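Local coordinates for protein similar to N-acetyltransferase (Staphylococcus aureus subsp. aureus, PDB 4MBU) that probably transfers an acetyl group from acetyl-coenzyme A to an amine acceptor, as a member of the Gcn5-related N-acetyltransferase (GNAT) family, at residues I42-T47 with F67-S72; H85-D90 with Q104-E109. All blocks are in the same frame, centred on the assembly; numbering follows the deposited sequence.

Contact 1: residues I42-T47 with F67-S72; sequences IAWFET and FATFGS
With CG anti to the backbone N (chi1 169°) and the indole plane turned across the CA-CB-CG plane (chi2 90°), Trp44 sends the six-membered part of its ring out from the helix toward Thr69 and Phe67. Thr69 has its own OG1 anti to N (chi1 -174°), which places the methyl between the backbone N and the carbonyl carbon. That methyl comes in at the rim of the indole, in the ring plane, and Thr69 CG2 lies 4.0 Å from Trp44 CZ2. Trp44 CH2, one atom further round the rim, meets Phe67 CE2 at 4.3 Å, each of these atoms lying obliquely off the other ring. Helix 38-50 is thereby joined to strand 63-72 of the central mixed sheet of the GNAT fold, and Ile55 of the adjoining strand also touches Trp44 and Thr69. A long, flat side chain suits this place, since the helix backbone stands well off the strand. Threonine serves two ends: its methyl packs on carbon while OG1, which would be costly to bury alone, is hydrogen-bonded to Pro54 O and Lys48 NZ. Arg41 makes a cation-pi contact with the indole. Within the helix, Thr47 OG1 donates to Ala43 O at 2.8 Å from above the carbonyl plane; Thr47 N reaches the same oxygen from the opposite face.

Contact 2: residues H85-D90 with Q104-E109; sequences HSIYVD and QRLIVE
Glu109 OE1 takes two hydrogen bonds from Arg105, one turn earlier in helix 98-112, while on the inner side of that helix Leu106 packs against His85 and Ile87. This is the first half of a beta-alpha-beta unit of the GNAT fold: strand 82-89 leads into helix 98-112, which runs back nearly antiparallel to it, with 156° between segments 85-89 and 104-109, before strand 117-123 follows. In the salt bridge Arg105 NH1 lies 2.8 Å from Glu109 OE1 and Arg105 NH2 3.2 Å, the first bond being the straighter (158°). The oxygen sits close to the guanidinium plane, yet both nitrogens come from one face of the carboxylate, NH1 on its anti side. Oppositely charged residues four apart suit a helix flank, where both side chains also touch Phe56.

The apolar work falls to Leu106. Its CG lies beside the backbone N (chi1 -73°) and CD1 extends on anti to CA, which carries this one methyl to both strand residues. Leucine fits because one methyl can serve both neighbours, and Ala68 and Phe56 adjoin it on the sheet. His85 offers carbon rather than nitrogen here: Leu106 CD1 lies 3.8 Å from His85 CD2, obliquely off the ring, and as close to His85 CB, while NE2 is hydrogen-bonded to His133 NE2. Ile87, beta-branched as suits an extended strand, slides past the leucine in the opposite direction, with Ile87 CG1 3.7 Å from Leu106 CD1.

Overall arrangement
From the N terminus, helix 38-50 comes first, and contact 1 closes a loop of 19 residues, just over half of them strand, when strand 63-72 packs against it. The chain then turns into strand 82-89, from which contact 2 closes a second loop of 13 residues on helix 98-112. The two loops follow in series, neither nested nor crossed. Their centres lie 12 Å apart, and they meet in the sheet, where strands 63-72 and 82-89 are antiparallel neighbours: Ser86 N lies 2.9 Å from Thr69 O, probably hydrogen-bonded. Thr69 faces helix 38-50 whereas Ala68 touches Leu106, so the contacts tie helices to opposite faces of one sheet.

Contact 1: residues I42-T47 with F67-S72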
loop_
_atom_site.group_PDB
_atom_site.type_symbol
_atom_site.label_atom_id
_atom_site.label_comp_id
_atom_site.label_asym_id
_atom_site.label_seq_id
_atom_site.Cartn_x
_atom_site.Cartn_y
_atom_site.Cartn_z
ATOM N N ILE A 42 -24.266 -4.265 25.448
ATOM C CA ILE A 42 -25.382 -5.206 25.498
ATOM C C ILE A 42 -26.373 -4.934 24.367
ATOM O O ILE A 42 -26.887 -5.868 23.738
ATOM C CB ILE A 42 -26.088 -5.185 26.873
ATOM C CG1 ILE A 42 -25.158 -5.752 27.949
ATOM C CG2 ILE A 42 -27.366 -6.004 26.835
ATOM C CD1 ILE A 42 -25.571 -5.404 29.377
ATOM N N ALA A 43 -26.626 -3.655 24.097
ATOM C CA ALA A 43 -27.495 -3.274 22.984
ATOM C C ALA A 43 -26.886 -3.742 21.657
ATOM O O ALA A 43 -27.595 -4.212 20.760
ATOM C CB ALA A 43 -27.718 -1.768 22.968
ATOM N N TRP A 44 -25.567 -3.596 21.544
ATOM C CA TRP A 44 -24.816 -4.064 20.379
ATOM C C TRP A 44 -25.024 -5.567 20.171
ATOM O O TRP A 44 -25.366 -6.012 19.074
ATOM C CB TRP A 44 -23.333 -3.714 20.557
ATOM C CG TRP A 44 -22.366 -4.342 19.577
ATOM C CD1 TRP A 44 -21.959 -3.834 18.368
ATOM C CD2 TRP A 44 -21.653 -5.572 19.751
ATOM N NE1 TRP A 44 -21.042 -4.682 17.783
ATOM C CE2 TRP A 44 -20.843 -5.758 18.612
ATOM C CE3 TRP A 44 -21.634 -6.543 20.758
ATOM C CZ2 TRP A 44 -20.022 -6.872 18.454
ATOM C CZ3 TRP A 44 -20.812 -7.644 20.604
ATOM C CH2 TRP A 44 -20.019 -7.802 19.461
ATOM N N PHE A 45 -24.848 -6.335 21.241
ATOM C CA PHE A 45 -25.046 -7.785 21.218
ATOM C C PHE A 45 -26.472 -8.179 20.820
ATOM O O PHE A 45 -26.675 -9.079 19.992
ATOM C CB PHE A 45 -24.695 -8.387 22.583
ATOM C CG PHE A 45 -24.862 -9.880 22.651
ATOM C CD1 PHE A 45 -23.860 -10.722 22.197
ATOM C CD2 PHE A 45 -26.009 -10.442 23.189
ATOM C CE1 PHE A 45 -23.999 -12.101 22.265
ATOM C CE2 PHE A 45 -26.154 -11.818 23.261
ATOM C CZ PHE A 45 -25.148 -12.647 22.794
ATOM N N GLU A 46 -27.457 -7.507 21.405
ATOM C CA GLU A 46 -28.855 -7.812 21.108
ATOM C C GLU A 46 -29.171 -7.500 19.649
ATOM O O GLU A 46 -29.863 -8.263 18.976
ATOM C CB GLU A 46 -29.793 -7.039 22.042
ATOM C CG GLU A 46 -29.800 -7.533 23.488
ATOM C CD GLU A 46 -30.763 -6.745 24.369
ATOM O OE1 GLU A 46 -31.479 -5.867 23.836
ATOM O OE2 GLU A 46 -30.806 -7.006 25.591
ATOM N N THR A 47 -28.642 -6.379 19.168
ATOM C CA THR A 47 -28.800 -5.978 17.769
ATOM C C THR A 47 -28.174 -6.992 16.799
ATOM O O THR A 47 -28.785 -7.354 15.783
ATOM C CB THR A 47 -28.194 -4.586 17.534
ATOM O OG1 THR A 47 -28.920 -3.625 18.310
ATOM C CG2 THR A 47 -28.256 -4.201 16.060
ATOM N N PHE A 67 -12.165 -11.362 20.353
ATOM C CA PHE A 67 -13.481 -11.477 19.718
ATOM C C PHE A 67 -13.478 -10.900 18.313
ATOM O O PHE A 67 -12.551 -10.188 17.938
ATOM C CB PHE A 67 -14.595 -10.879 20.588
ATOM C CG PHE A 67 -14.711 -9.387 20.509
ATOM C CD1 PHE A 67 -13.916 -8.570 21.306
ATOM C CD2 PHE A 67 -15.654 -8.796 19.667
ATOM C CE1 PHE A 67 -14.040 -7.173 21.242
ATOM C CE2 PHE A 67 -15.787 -7.409 19.604
ATOM C CZ PHE A 67 -14.977 -6.597 20.387
ATOM N N ALA A 68 -14.502 -11.243 17.532
ATOM C CA ALA A 68 -14.559 -10.874 16.117
ATOM C C ALA A 68 -15.977 -10.924 15.593
ATOM O O ALA A 68 -16.779 -11.762 16.006
ATOM C CB ALA A 68 -13.679 -11.787 15.291
ATOM N N THR A 69 -16.286 -10.030 14.662
ATOM C CA THR A 69 -17.625 -10.002 14.116
ATOM C C THR A 69 -17.633 -9.458 12.691
ATOM O O THR A 69 -16.639 -8.892 12.229
ATOM C CB THR A 69 -18.575 -9.169 15.027
ATOM O OG1 THR A 69 -19.920 -9.269 14.542
ATOM C CG2 THR A 69 -18.161 -7.700 15.047
ATOM N N PHE A 70 -18.737 -9.660 11.976
ATOM C CA PHE A 70 -18.930 -8.900 10.741
ATOM C C PHE A 70 -20.336 -8.325 10.627
ATOM O O PHE A 70 -21.240 -8.725 11.366
ATOM C CB PHE A 70 -18.468 -9.656 9.478
ATOM C CG PHE A 70 -19.296 -10.881 9.112
ATOM C CD1 PHE A 70 -18.696 -12.128 9.025
ATOM C CD2 PHE A 70 -20.649 -10.775 8.795
ATOM C CE1 PHE A 70 -19.433 -13.248 8.651
ATOM C CE2 PHE A 70 -21.394 -11.900 8.441
ATOM C CZ PHE A 70 -20.785 -13.132 8.365
ATOM N N GLY A 71 -20.506 -7.368 9.720
ATOM C CA GLY A 71 -21.799 -6.738 9.519
ATOM C C GLY A 71 -21.783 -5.906 8.256
ATOM O O GLY A 71 -20.970 -6.144 7.365
ATOM N N SER A 72 -22.665 -4.915 8.187
ATOM C CA SER A 72 -22.838 -4.123 6.971
ATOM C C SER A 72 -21.601 -3.276 6.679
ATOM O O SER A 72 -20.968 -2.772 7.602
ATOM C CB SER A 72 -24.074 -3.228 7.108
ATOM O OG SER A 72 -24.048 -2.157 6.187
#

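Contact 2: residues H85-D90 with Q104-E109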
loop_
_atom_site.group_PDB
_atom_site.type_symbol
_atom_site.label_atom_id
_atom_site.label_comp_id
_atom_site.label_asym_id
_atom_site.label_seq_id
_atom_site.Cartn_x
_atom_site.Cartn_y
_atom_site.Cartn_z
ATOM N N HIS A 85 -15.660 -6.755 8.382
ATOM C CA HIS A 85 -15.399 -7.430 9.654
ATOM C C HIS A 85 -14.469 -6.644 10.556
ATOM O O HIS A 85 -13.772 -5.727 10.115
ATOM C CB HIS A 85 -14.793 -8.810 9.429
ATOM C CG HIS A 85 -13.400 -8.765 8.895
ATOM N ND1 HIS A 85 -13.119 -8.500 7.573
ATOM C CD2 HIS A 85 -12.206 -8.947 9.507
ATOM C CE1 HIS A 85 -11.809 -8.524 7.393
ATOM N NE2 HIS A 85 -11.236 -8.796 8.549
ATOM N N SER A 86 -14.458 -7.025 11.829
ATOM C CA SER A 86 -13.486 -6.495 12.775
ATOM C C SER A 86 -13.059 -7.564 13.772
ATOM O O SER A 86 -13.834 -8.473 14.116
ATOM C CB SER A 86 -14.010 -5.235 13.475
ATOM O OG SER A 86 -15.369 -5.357 13.821
ATOM N N ILE A 87 -11.806 -7.462 14.201
ATOM C CA ILE A 87 -11.190 -8.433 15.094
ATOM C C ILE A 87 -10.429 -7.677 16.175
ATOM O O ILE A 87 -9.696 -6.738 15.877
ATOM C CB ILE A 87 -10.177 -9.317 14.350
ATOM C CG1 ILE A 87 -10.850 -10.124 13.236
ATOM C CG2 ILE A 87 -9.448 -10.261 15.315
ATOM C CD1 ILE A 87 -9.837 -10.722 12.263
ATOM N N TYR A 88 -10.600 -8.092 17.425
ATOM C CA TYR A 88 -9.894 -7.479 18.543
ATOM C C TYR A 88 -9.301 -8.558 19.434
ATOM O O TYR A 88 -9.986 -9.505 19.816
ATOM C CB TYR A 88 -10.846 -6.596 19.346
ATOM C CG TYR A 88 -11.494 -5.506 18.530
ATOM C CD1 TYR A 88 -10.839 -4.309 18.304
ATOM C CD2 TYR A 88 -12.754 -5.681 17.981
ATOM C CE1 TYR A 88 -11.416 -3.317 17.571
ATOM C CE2 TYR A 88 -13.346 -4.691 17.242
ATOM C CZ TYR A 88 -12.663 -3.510 17.041
ATOM O OH TYR A 88 -13.223 -2.505 16.302
ATOM N N VAL A 89 -8.017 -8.421 19.740
ATOM C CA VAL A 89 -7.306 -9.388 20.570
ATOM C C VAL A 89 -6.784 -8.670 21.806
ATOM O O VAL A 89 -6.247 -7.561 21.699
ATOM C CB VAL A 89 -6.109 -10.014 19.813
ATOM C CG1 VAL A 89 -5.283 -10.877 20.749
ATOM C CG2 VAL A 89 -6.593 -10.838 18.621
ATOM N N ASP A 90 -6.965 -9.280 22.973
ATOM C CA ASP A 90 -6.436 -8.716 24.214
ATOM C C ASP A 90 -4.934 -8.461 24.065
ATOM O O ASP A 90 -4.217 -9.264 23.462
ATOM C CB ASP A 90 -6.714 -9.653 25.390
ATOM C CG ASP A 90 -6.418 -9.008 26.735
ATOM O OD1 ASP A 90 -5.236 -8.960 27.130
ATOM O OD2 ASP A 90 -7.368 -8.551 27.403
ATOM N N GLN A 104 -9.938 -16.618 10.221
ATOM C CA GLN A 104 -10.265 -17.875 9.545
ATOM C C GLN A 104 -11.735 -18.231 9.774
ATOM O O GLN A 104 -12.477 -18.550 8.825
ATOM C CB GLN A 104 -9.342 -18.976 10.073
ATOM C CG GLN A 104 -9.564 -20.343 9.472
ATOM C CD GLN A 104 -8.619 -21.376 10.060
ATOM O OE1 GLN A 104 -8.232 -21.287 11.231
ATOM N NE2 GLN A 104 -8.237 -22.357 9.251
ATOM N N ARG A 105 -12.167 -18.145 11.031
ATOM C CA ARG A 105 -13.555 -18.473 11.359
ATOM C C ARG A 105 -14.557 -17.508 10.706
ATOM O O ARG A 105 -15.595 -17.929 10.175
ATOM C CB ARG A 105 -13.732 -18.528 12.883
ATOM C CG ARG A 105 -15.123 -18.931 13.346
ATOM C CD ARG A 105 -15.458 -20.374 12.964
ATOM N NE ARG A 105 -16.815 -20.732 13.374
ATOM C CZ ARG A 105 -17.903 -20.510 12.637
ATOM N NH1 ARG A 105 -17.799 -19.931 11.444
ATOM N NH2 ARG A 105 -19.102 -20.863 13.096
ATOM N N LEU A 106 -14.223 -16.219 10.715
ATOM C CA LEU A 106 -15.031 -15.205 10.029
ATOM C C LEU A 106 -15.195 -15.538 8.558
ATOM O O LEU A 106 -16.302 -15.474 8.025
ATOM C CB LEU A 106 -14.400 -13.811 10.147
ATOM C CG LEU A 106 -14.468 -13.116 11.505
ATOM C CD1 LEU A 106 -13.651 -11.803 11.475
ATOM C CD2 LEU A 106 -15.919 -12.852 11.903
ATOM N N ILE A 107 -14.090 -15.883 7.901
ATOM C CA ILE A 107 -14.131 -16.212 6.478
ATOM C C ILE A 107 -15.015 -17.434 6.223
ATOM O O ILE A 107 -15.851 -17.407 5.319
ATOM C CB ILE A 107 -12.720 -16.438 5.876
ATOM C CG1 ILE A 107 -11.911 -15.143 5.908
ATOM C CG2 ILE A 107 -12.821 -16.901 4.426
ATOM C CD1 ILE A 107 -10.505 -15.311 5.376
ATOM N N VAL A 108 -14.851 -18.498 7.012
ATOM C CA VAL A 108 -15.719 -19.666 6.799
ATOM C C VAL A 108 -17.205 -19.303 6.972
ATOM O O VAL A 108 -18.064 -19.749 6.193
ATOM C CB VAL A 108 -15.325 -20.937 7.642
ATOM C CG1 VAL A 108 -13.812 -21.199 7.595
ATOM C CG2 VAL A 108 -15.811 -20.841 9.078
ATOM N N GLU A 109 -17.508 -18.472 7.965
ATOM C CA GLU A 109 -18.899 -18.066 8.167
ATOM C C GLU A 109 -19.411 -17.215 6.999
ATOM O O GLU A 109 -20.550 -17.382 6.547
ATOM C CB GLU A 109 -19.044 -17.298 9.481
ATOM C CG GLU A 109 -20.479 -17.099 9.929
ATOM C CD GLU A 109 -21.110 -18.375 10.479
ATOM O OE1 GLU A 109 -20.425 -19.424 10.526
ATOM O OE2 GLU A 109 -22.297 -18.325 10.871
#